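Local coordinates for initiator protein NS1 (Human bocavirus, PDB 4KW3) that probably recognises the viral replication origin and nicks one DNA strand through its N-terminal nuclease domain, starting rolling-circle replication, at residues C101-L109 against K240-N248. Sequence-based numbering, arbitrary orientation.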
loop_
_atom_site.group_PDB
_atom_site.type_symbol
_atom_site.label_atom_id
_atom_site.label_comp_id
_atom_site.label_asym_id
_atom_site.label_seq_id
_atom_site.Cartn_x
_atom_site.Cartn_y
_atom_site.Cartn_z
ATOM N N CYS A 101 -5.301 10.199 14.752
ATOM C CA CYS A 101 -5.983 9.515 13.664
ATOM C C CYS A 101 -5.675 8.029 13.640
ATOM O O CYS A 101 -4.711 7.572 14.229
ATOM C CB CYS A 101 -5.547 10.117 12.338
ATOM S SG CYS A 101 -3.776 10.088 12.177
ATOM N N ASP A 102 -6.497 7.270 12.938
ATOM C CA ASP A 102 -6.154 5.893 12.670
ATOM C C ASP A 102 -5.890 5.746 11.189
ATOM O O ASP A 102 -6.591 6.346 10.361
ATOM C CB ASP A 102 -7.247 4.936 13.148
ATOM C CG ASP A 102 -7.295 4.813 14.665
ATOM O OD1 ASP A 102 -6.321 4.266 15.232
ATOM O OD2 ASP A 102 -8.312 5.224 15.283
ATOM N N ILE A 103 -4.854 4.979 10.857
ATOM C CA ILE A 103 -4.465 4.809 9.462
ATOM C C ILE A 103 -4.103 3.355 9.161
ATOM O O ILE A 103 -3.249 2.767 9.832
ATOM C CB ILE A 103 -3.244 5.700 9.115
ATOM C CG1 ILE A 103 -3.576 7.180 9.346
ATOM C CG2 ILE A 103 -2.777 5.459 7.666
ATOM C CD1 ILE A 103 -2.372 8.063 9.436
ATOM N N ILE A 104 -4.756 2.781 8.152
ATOM C CA ILE A 104 -4.302 1.521 7.569
ATOM C C ILE A 104 -3.905 1.758 6.106
ATOM O O ILE A 104 -4.610 2.474 5.374
ATOM C CB ILE A 104 -5.370 0.439 7.645
ATOM C CG1 ILE A 104 -5.681 0.114 9.115
ATOM C CG2 ILE A 104 -4.916 -0.815 6.843
ATOM C CD1 ILE A 104 -6.982 -0.696 9.327
ATOM N N VAL A 105 -2.769 1.187 5.697
ATOM C CA VAL A 105 -2.315 1.264 4.311
ATOM C C VAL A 105 -1.933 -0.138 3.859
ATOM O O VAL A 105 -1.295 -0.897 4.601
ATOM C CB VAL A 105 -1.115 2.267 4.096
ATOM C CG1 VAL A 105 -0.591 2.219 2.661
ATOM C CG2 VAL A 105 -1.513 3.688 4.409
ATOM N N GLN A 106 -2.365 -0.489 2.653
ATOM C CA GLN A 106 -1.995 -1.756 2.047
ATOM C C GLN A 106 -1.649 -1.570 0.568
ATOM O O GLN A 106 -2.469 -1.098 -0.225
ATOM C CB GLN A 106 -3.124 -2.767 2.194
ATOM C CG GLN A 106 -2.826 -4.142 1.605
ATOM C CD GLN A 106 -3.786 -5.204 2.117
ATOM O OE1 GLN A 106 -3.781 -5.544 3.308
ATOM N NE2 GLN A 106 -4.627 -5.721 1.226
ATOM N N SER A 107 -0.434 -1.962 0.205
ATOM C CA SER A 107 0.017 -1.947 -1.186
ATOM C C SER A 107 -0.300 -3.280 -1.874
ATOM O O SER A 107 -0.312 -4.323 -1.240
ATOM C CB SER A 107 1.513 -1.657 -1.246
ATOM O OG SER A 107 2.231 -2.553 -0.415
ATOM N N GLU A 108 -0.571 -3.231 -3.173
ATOM C CA GLU A 108 -0.954 -4.414 -3.920
ATOM C C GLU A 108 -0.410 -4.347 -5.336
ATOM O O GLU A 108 -0.564 -3.344 -6.017
ATOM C CB GLU A 108 -2.473 -4.564 -3.951
ATOM C CG GLU A 108 -3.026 -5.453 -5.076
ATOM C CD GLU A 108 -4.556 -5.579 -5.039
ATOM O OE1 GLU A 108 -5.178 -5.070 -4.081
ATOM O OE2 GLU A 108 -5.141 -6.180 -5.969
ATOM N N LEU A 109 0.219 -5.428 -5.773
ATOM C CA LEU A 109 0.644 -5.550 -7.153
ATOM C C LEU A 109 -0.529 -6.125 -7.911
ATOM O O LEU A 109 -0.696 -7.343 -7.968
ATOM C CB LEU A 109 1.821 -6.515 -7.243
ATOM C CG LEU A 109 3.200 -5.942 -6.899
ATOM C CD1 LEU A 109 3.260 -5.254 -5.559
ATOM C CD2 LEU A 109 4.202 -7.035 -6.925
ATOM N N LYS A 240 -7.020 -12.140 -5.367
ATOM C CA LYS A 240 -6.172 -10.971 -5.449
ATOM C C LYS A 240 -5.077 -11.023 -4.385
ATOM O O LYS A 240 -5.102 -11.872 -3.515
ATOM C CB LYS A 240 -6.995 -9.682 -5.369
ATOM C CG LYS A 240 -7.606 -9.299 -6.704
ATOM C CD LYS A 240 -8.297 -7.944 -6.579
ATOM C CE LYS A 240 -8.450 -7.238 -7.924
ATOM N NZ LYS A 240 -9.222 -8.052 -8.915
ATOM N N THR A 241 -4.086 -10.145 -4.482
ATOM C CA THR A 241 -2.927 -10.259 -3.615
ATOM C C THR A 241 -2.634 -8.974 -2.875
ATOM O O THR A 241 -3.208 -7.924 -3.178
ATOM C CB THR A 241 -1.667 -10.675 -4.401
ATOM O OG1 THR A 241 -1.335 -9.668 -5.359
ATOM C CG2 THR A 241 -1.881 -12.011 -5.107
ATOM N N TYR A 242 -1.768 -9.059 -1.870
ATOM C CA TYR A 242 -1.257 -7.845 -1.241
ATOM C C TYR A 242 0.250 -7.962 -1.209
ATOM O O TYR A 242 0.801 -9.069 -1.236
ATOM C CB TYR A 242 -1.792 -7.660 0.194
ATOM C CG TYR A 242 -1.086 -8.536 1.184
ATOM C CD1 TYR A 242 -1.440 -9.879 1.324
ATOM C CD2 TYR A 242 -0.027 -8.048 1.959
ATOM C CE1 TYR A 242 -0.794 -10.687 2.212
ATOM C CE2 TYR A 242 0.644 -8.882 2.846
ATOM C CZ TYR A 242 0.250 -10.198 2.966
ATOM O OH TYR A 242 0.889 -11.035 3.846
ATOM N N SER A 243 0.906 -6.816 -1.064
ATOM C CA SER A 243 2.356 -6.784 -0.955
ATOM C C SER A 243 2.799 -6.538 0.480
ATOM O O SER A 243 3.705 -7.205 0.977
ATOM C CB SER A 243 2.930 -5.702 -1.870
ATOM O OG SER A 243 4.296 -5.526 -1.594
ATOM N N HIS A 244 2.153 -5.574 1.131
ATOM C CA HIS A 244 2.549 -5.129 2.468
ATOM C C HIS A 244 1.431 -4.362 3.143
ATOM O O HIS A 244 0.698 -3.625 2.498
ATOM C CB HIS A 244 3.772 -4.227 2.386
ATOM C CG HIS A 244 4.454 -4.020 3.700
ATOM N ND1 HIS A 244 5.164 -5.017 4.330
ATOM C CD2 HIS A 244 4.528 -2.936 4.505
ATOM C CE1 HIS A 244 5.647 -4.557 5.466
ATOM N NE2 HIS A 244 5.282 -3.295 5.590
ATOM N N THR A 245 1.308 -4.527 4.451
ATOM C CA THR A 245 0.195 -3.942 5.191
ATOM C C THR A 245 0.672 -3.214 6.437
ATOM O O THR A 245 1.388 -3.786 7.261
ATOM C CB THR A 245 -0.804 -5.039 5.564
ATOM O OG1 THR A 245 -1.275 -5.604 4.357
ATOM C CG2 THR A 245 -2.004 -4.485 6.298
ATOM N N LEU A 246 0.296 -1.947 6.555
ATOM C CA LEU A 246 0.643 -1.157 7.741
ATOM C C LEU A 246 -0.600 -0.800 8.536
ATOM O O LEU A 246 -1.566 -0.260 7.991
ATOM C CB LEU A 246 1.400 0.106 7.357
ATOM C CG LEU A 246 2.844 -0.127 6.907
ATOM C CD1 LEU A 246 3.452 1.165 6.369
ATOM C CD2 LEU A 246 3.665 -0.669 8.082
ATOM N N ILE A 247 -0.598 -1.159 9.814
ATOM C CA ILE A 247 -1.665 -0.753 10.714
ATOM C C ILE A 247 -1.093 0.244 11.726
ATOM O O ILE A 247 -0.282 -0.117 12.578
ATOM C CB ILE A 247 -2.286 -1.953 11.437
ATOM C CG1 ILE A 247 -2.656 -3.033 10.426
ATOM C CG2 ILE A 247 -3.521 -1.524 12.247
ATOM C CD1 ILE A 247 -3.089 -4.328 11.046
ATOM N N ASN A 248 -1.518 1.497 11.612
ATOM C CA ASN A 248 -1.036 2.572 12.470
ATOM C C ASN A 248 0.471 2.574 12.634
ATOM O O ASN A 248 0.986 2.701 13.753
ATOM C CB ASN A 248 -1.750 2.537 13.826
ATOM C CG ASN A 248 -3.158 3.150 13.760
ATOM O OD1 ASN A 248 -3.399 4.104 13.017
ATOM N ND2 ASN A 248 -4.086 2.589 14.517
#
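Val-105 and Leu-246 form a hydrogen-bonded antiparallel pair where strand 101-109 meets strand 241-247. Both belong to the central sheet of the Rep-type (HUH) nuclease domain, where strand 114-122 flanks 101-109 on its other edge.

Backbone bonds set the register. Leu-246 N gives to Val-105 O at 2.7 Å, and Val-105 N returns a bond to Leu-246 O. Ser-107 N reaches His-244 O, and Asn-248 N reaches Ile-103 O. At Ser-243 the second strand is interrupted, yet Ser-243 N still bonds Ser-107 O at 2.8 Å.

Polar side chains close the Asn-248 end. Asn-248 OD1 takes the N-H of Ile-103 at 2.7 Å, and its ND2 gives to the anti lone pair of Asp-102 OD1. The amide is thereby fixed at both ends. Asp-102 OD2 is held by Ser-12 N.

Ile-104, Gln-106, Thr-245 and Ile-247 share one face, against helix 204-212. Ile-104 CG1 and Ile-247 CG2 lie side by side, 4.1 Å apart, and Phe-208 touches both residues. The Gln-106 chain runs extended, with CG anti to the backbone N (chi1 -179°), which carries its amide out from this face to Tyr-242 CB. Gln-106 NE2 lies 3.6 Å from Tyr-242 CB. The two side chains cross at about a right angle, with the amide and ring planes 40° apart. Leu-212 O accepts from NE2; Arg-257 bonds OE1 and makes a cation-pi contact with Tyr-242.

Glu-108 is a predicted divalent-metal ligand, close to His-115 and His-117. Its OE1 forms a salt bridge with Lys-215 of the predicted RCR-3 motif. Glu-108 OE2 lies 3.7 Å from Lys-240 CD.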